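Local coordinates for peroxide stress regulator PerR, FUR family (Streptococcus pyogenes, PDB 4LMY), which probably senses peroxide stress and regulates transcription accordingly, acting as a dimeric, metal-binding DNA-binding protein of the ferric uptake regulator family, at residues N15-E18 / H19-K23; I143-D146 / C147-K150. All blocks are in the same frame, centred on the assembly; numbering follows the deposited sequence.

Interaction 1: N15-E18 / H19-K23; sequences NVLE and HLREK. With ZN (zinc ion), chain E.
The His-19 ring receives the carbonyl oxygen of Asn-15 at its edge, in the ring plane, with Asn-15 O 3.0 Å from His-19 CD2. The guanidinium of Arg-21 has the aliphatic CB of Leu-17 over one face, toward the rim, while Glu-18 OE2 comes to its edge, making a long salt bridge of 3.4 Å to Arg-21 NH1. These are neighbours one turn apart on helix 12-22, whose backbone bonds include the one from His-19 N to Asn-15 O. With CG anti to the carbonyl carbon (chi1 -80°), the imidazole swings back toward Asn-15 and puts His-19 NE2 2.2 Å from the zinc. The Asn-15 amide, turned 65° from that ring, meets the same metal. As modelled, ND2 of Asn-15 lies 2.2 Å from the zinc and OD1 of Asn-15 3.5 Å, but an amide nitrogen is a poor metal ligand, so the assignment of its two ends is doubtful. Further along the helix, Glu-18 OE1 and Glu-22 OE2 stand 3.6 Å apart. Their like charges would disfavour the approach, yet the Glu-18 carboxylate is also paired with Arg-21, and Glu-22 OE2 is hydrogen-bonded to ND1 of the zinc ligand His-6, a second-shell restraint on that ring. On another side, the side chains of Val-16 and Leu-20 lie alongside each other, with Val-16 CG1 4.0 Å from Leu-20 CD1, and pack on helices 29-40 and 63-75. One helical turn thus presents two residues to a metal: with His-4, His-6, His-97 and His-99, they make up the histidine-rich zinc site of this regulator.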
# COMPACT_ATOMS: atom_id res chain seq x y z
N ASN B 15 -10.92 12.40 2.54
CA ASN B 15 -10.10 13.27 1.70
C ASN B 15 -10.92 14.01 0.67
O ASN B 15 -10.75 15.21 0.47
CB ASN B 15 -8.97 12.49 1.02
CG ASN B 15 -8.18 13.36 0.06
OD1 ASN B 15 -8.34 13.28 -1.15
ND2 ASN B 15 -7.33 14.21 0.61
N VAL B 16 -11.82 13.28 -0.01
CA VAL B 16 -12.68 13.89 -1.01
C VAL B 16 -13.49 15.03 -0.39
O VAL B 16 -13.54 16.13 -0.94
CB VAL B 16 -13.64 12.87 -1.64
CG1 VAL B 16 -14.61 13.57 -2.58
CG2 VAL B 16 -12.86 11.81 -2.38
N LEU B 17 -14.09 14.76 0.76
CA LEU B 17 -14.92 15.75 1.45
C LEU B 17 -14.10 16.97 1.84
O LEU B 17 -14.57 18.10 1.69
CB LEU B 17 -15.58 15.14 2.68
CG LEU B 17 -16.57 14.00 2.43
CD1 LEU B 17 -17.40 13.71 3.68
CD2 LEU B 17 -17.47 14.31 1.24
N GLU B 18 -12.88 16.75 2.32
CA GLU B 18 -12.01 17.86 2.70
C GLU B 18 -11.68 18.74 1.50
O GLU B 18 -11.75 19.97 1.59
CB GLU B 18 -10.72 17.34 3.35
CG GLU B 18 -9.72 18.43 3.72
CD GLU B 18 -10.23 19.37 4.80
OE1 GLU B 18 -9.68 20.48 4.92
OE2 GLU B 18 -11.16 18.99 5.54
N HIS B 19 -11.32 18.12 0.38
CA HIS B 19 -11.03 18.85 -0.85
C HIS B 19 -12.25 19.63 -1.33
O HIS B 19 -12.13 20.78 -1.75
CB HIS B 19 -10.56 17.89 -1.95
CG HIS B 19 -9.12 17.49 -1.84
ND1 HIS B 19 -8.14 18.02 -2.64
CD2 HIS B 19 -8.51 16.60 -1.02
CE1 HIS B 19 -6.97 17.48 -2.32
NE2 HIS B 19 -7.17 16.62 -1.34
N LEU B 20 -13.42 19.00 -1.28
CA LEU B 20 -14.65 19.65 -1.71
C LEU B 20 -15.04 20.82 -0.81
O LEU B 20 -15.48 21.86 -1.30
CB LEU B 20 -15.80 18.64 -1.80
CG LEU B 20 -15.69 17.57 -2.89
CD1 LEU B 20 -16.98 16.77 -2.99
CD2 LEU B 20 -15.33 18.18 -4.23
N ARG B 21 -14.87 20.65 0.50
CA ARG B 21 -15.12 21.73 1.45
C ARG B 21 -14.20 22.91 1.17
O ARG B 21 -14.62 24.06 1.20
CB ARG B 21 -14.90 21.26 2.89
CG ARG B 21 -15.99 20.36 3.45
CD ARG B 21 -15.80 20.16 4.95
NE ARG B 21 -16.39 18.91 5.41
CZ ARG B 21 -15.69 17.82 5.70
NH1 ARG B 21 -14.37 17.81 5.58
NH2 ARG B 21 -16.32 16.73 6.11
N GLU B 22 -12.93 22.60 0.91
CA GLU B 22 -11.94 23.62 0.58
C GLU B 22 -12.38 24.48 -0.60
O GLU B 22 -12.08 25.67 -0.67
CB GLU B 22 -10.58 22.98 0.28
CG GLU B 22 -9.82 22.52 1.51
CD GLU B 22 -8.55 21.75 1.16
OE1 GLU B 22 -8.38 21.40 -0.02
OE2 GLU B 22 -7.74 21.51 2.08
N LYS B 23 -13.11 23.86 -1.53
CA LYS B 23 -13.58 24.55 -2.72
C LYS B 23 -15.00 25.09 -2.56
O LYS B 23 -15.59 25.59 -3.52
CB LYS B 23 -13.53 23.61 -3.93
CG LYS B 23 -12.19 22.93 -4.14
CD LYS B 23 -11.08 23.94 -4.37
CE LYS B 23 -10.17 23.49 -5.50
NZ LYS B 23 -10.91 23.40 -6.79
ZN ZN E . -5.72 15.46 -0.24

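Interaction 2: I143-D146 / C147-K150. With ZN (zinc ion), chain F.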
# COMPACT_ATOMS: atom_id res chain seq x y z
N ILE B 143 11.71 6.47 11.91
CA ILE B 143 12.53 7.37 12.70
C ILE B 143 12.56 8.72 12.00
O ILE B 143 12.96 8.81 10.84
CB ILE B 143 13.97 6.83 12.85
CG1 ILE B 143 13.95 5.36 13.27
CG2 ILE B 143 14.76 7.67 13.84
CD1 ILE B 143 13.31 5.13 14.62
N CYS B 144 12.13 9.77 12.70
CA CYS B 144 12.11 11.11 12.13
C CYS B 144 13.54 11.62 11.90
O CYS B 144 14.48 11.14 12.54
CB CYS B 144 11.32 12.07 13.04
SG CYS B 144 12.18 12.59 14.57
N PRO B 145 13.72 12.56 10.95
CA PRO B 145 15.05 13.11 10.65
C PRO B 145 15.81 13.58 11.89
O PRO B 145 17.01 13.34 11.99
CB PRO B 145 14.73 14.29 9.73
CG PRO B 145 13.49 13.84 9.00
CD PRO B 145 12.70 13.05 10.01
N ASP B 146 15.12 14.22 12.83
CA ASP B 146 15.78 14.72 14.03
C ASP B 146 16.31 13.60 14.92
O ASP B 146 17.39 13.70 15.49
CB ASP B 146 14.85 15.64 14.83
CG ASP B 146 14.72 17.02 14.21
OD1 ASP B 146 15.58 17.38 13.37
OD2 ASP B 146 13.77 17.75 14.56
N CYS B 147 15.55 12.51 15.02
CA CYS B 147 15.96 11.38 15.84
C CYS B 147 17.07 10.57 15.17
O CYS B 147 17.87 9.93 15.85
CB CYS B 147 14.77 10.47 16.17
SG CYS B 147 13.75 11.08 17.54
N GLN B 148 17.11 10.60 13.84
CA GLN B 148 18.17 9.92 13.10
C GLN B 148 19.53 10.52 13.42
O GLN B 148 20.55 9.84 13.34
CB GLN B 148 17.91 10.00 11.59
CG GLN B 148 16.68 9.23 11.13
CD GLN B 148 16.35 9.48 9.67
OE1 GLN B 148 15.20 9.76 9.33
NE2 GLN B 148 17.35 9.37 8.80
N ALA B 149 19.54 11.80 13.78
CA ALA B 149 20.78 12.52 14.04
C ALA B 149 21.25 12.38 15.49
O ALA B 149 22.36 12.78 15.83
CB ALA B 149 20.63 13.99 13.68
N LYS B 150 20.39 11.81 16.34
CA LYS B 150 20.73 11.64 17.75
C LYS B 150 21.21 10.22 18.04
O LYS B 150 21.04 9.32 17.23
CB LYS B 150 19.53 11.97 18.64
CG LYS B 150 19.05 13.41 18.54
CD LYS B 150 17.87 13.66 19.46
CE LYS B 150 17.48 15.13 19.48
NZ LYS B 150 17.00 15.60 18.15
ZN ZN F . 11.69 11.31 16.37
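Leaving strand 140-143, the chain turns at Cys-144 into a short, weakly bonded helix about 145-148, where Gln-148 N donates to Cys-144 O at 3.0 Å. This is a CxxC metal-binding turn: Cys-144 and Cys-147, together with Cys-104 and Cys-107, form a four-cysteine zinc site. Cys-144 occupies the N-cap. Its SG sits between the backbone N and the carbonyl carbon (chi1 75°), a placement that turns the sulfur toward both the metal and the first turn of the helix. There Cys-144 SG binds zinc at 2.3 Å and also accepts a weak capping bond from Cys-147 N, 3.4 Å from Cys-144 SG. Such a contact would draw some charge from a thiolate already shared with the metal. From the same first turn, Cys-147 SG reaches the same zinc at 2.4 Å, and the two sulfurs, Cys-144 SG and Cys-147 SG, lie 3.7 Å apart. Beside this turn, Ile-143 presses its CG2 branch against CB of Cys-147 and CG of Gln-148, while Ile-106 also packs on Ile-143 and Cys-147. The second subunit lies close by: Ile-143 joins an antiparallel ladder with one of its strands, and Tyr-131 of that subunit packs on Cys-144. At the far end of the turn, the Lys-150 chain bends at its last torsion (chi4 64°), bringing Lys-150 NZ to a weak bond 3.3 Å from Asp-146 O.

Overall arrangement
Each contact contributes two residues, three or four positions apart, to a different zinc site. Interaction 1 comes first along the chain, on helix 12-22, packed against helices 29-40 and 63-75 of the N-terminal part that in this family binds DNA. Interaction 2 follows near the C-terminus, at the end of strand 140-143, where the sheet with strands 98-104 and 110-115 continues into the second subunit. The centres of interactions 1 and 2 are about 33 Å apart, and the nearest atoms of interactions 1 and 2 about 22 Å. Strand 98-104, carrying His-99 and Cys-104, connects the zinc site beside the probable DNA-binding part with the four-cysteine site near the subunit interface.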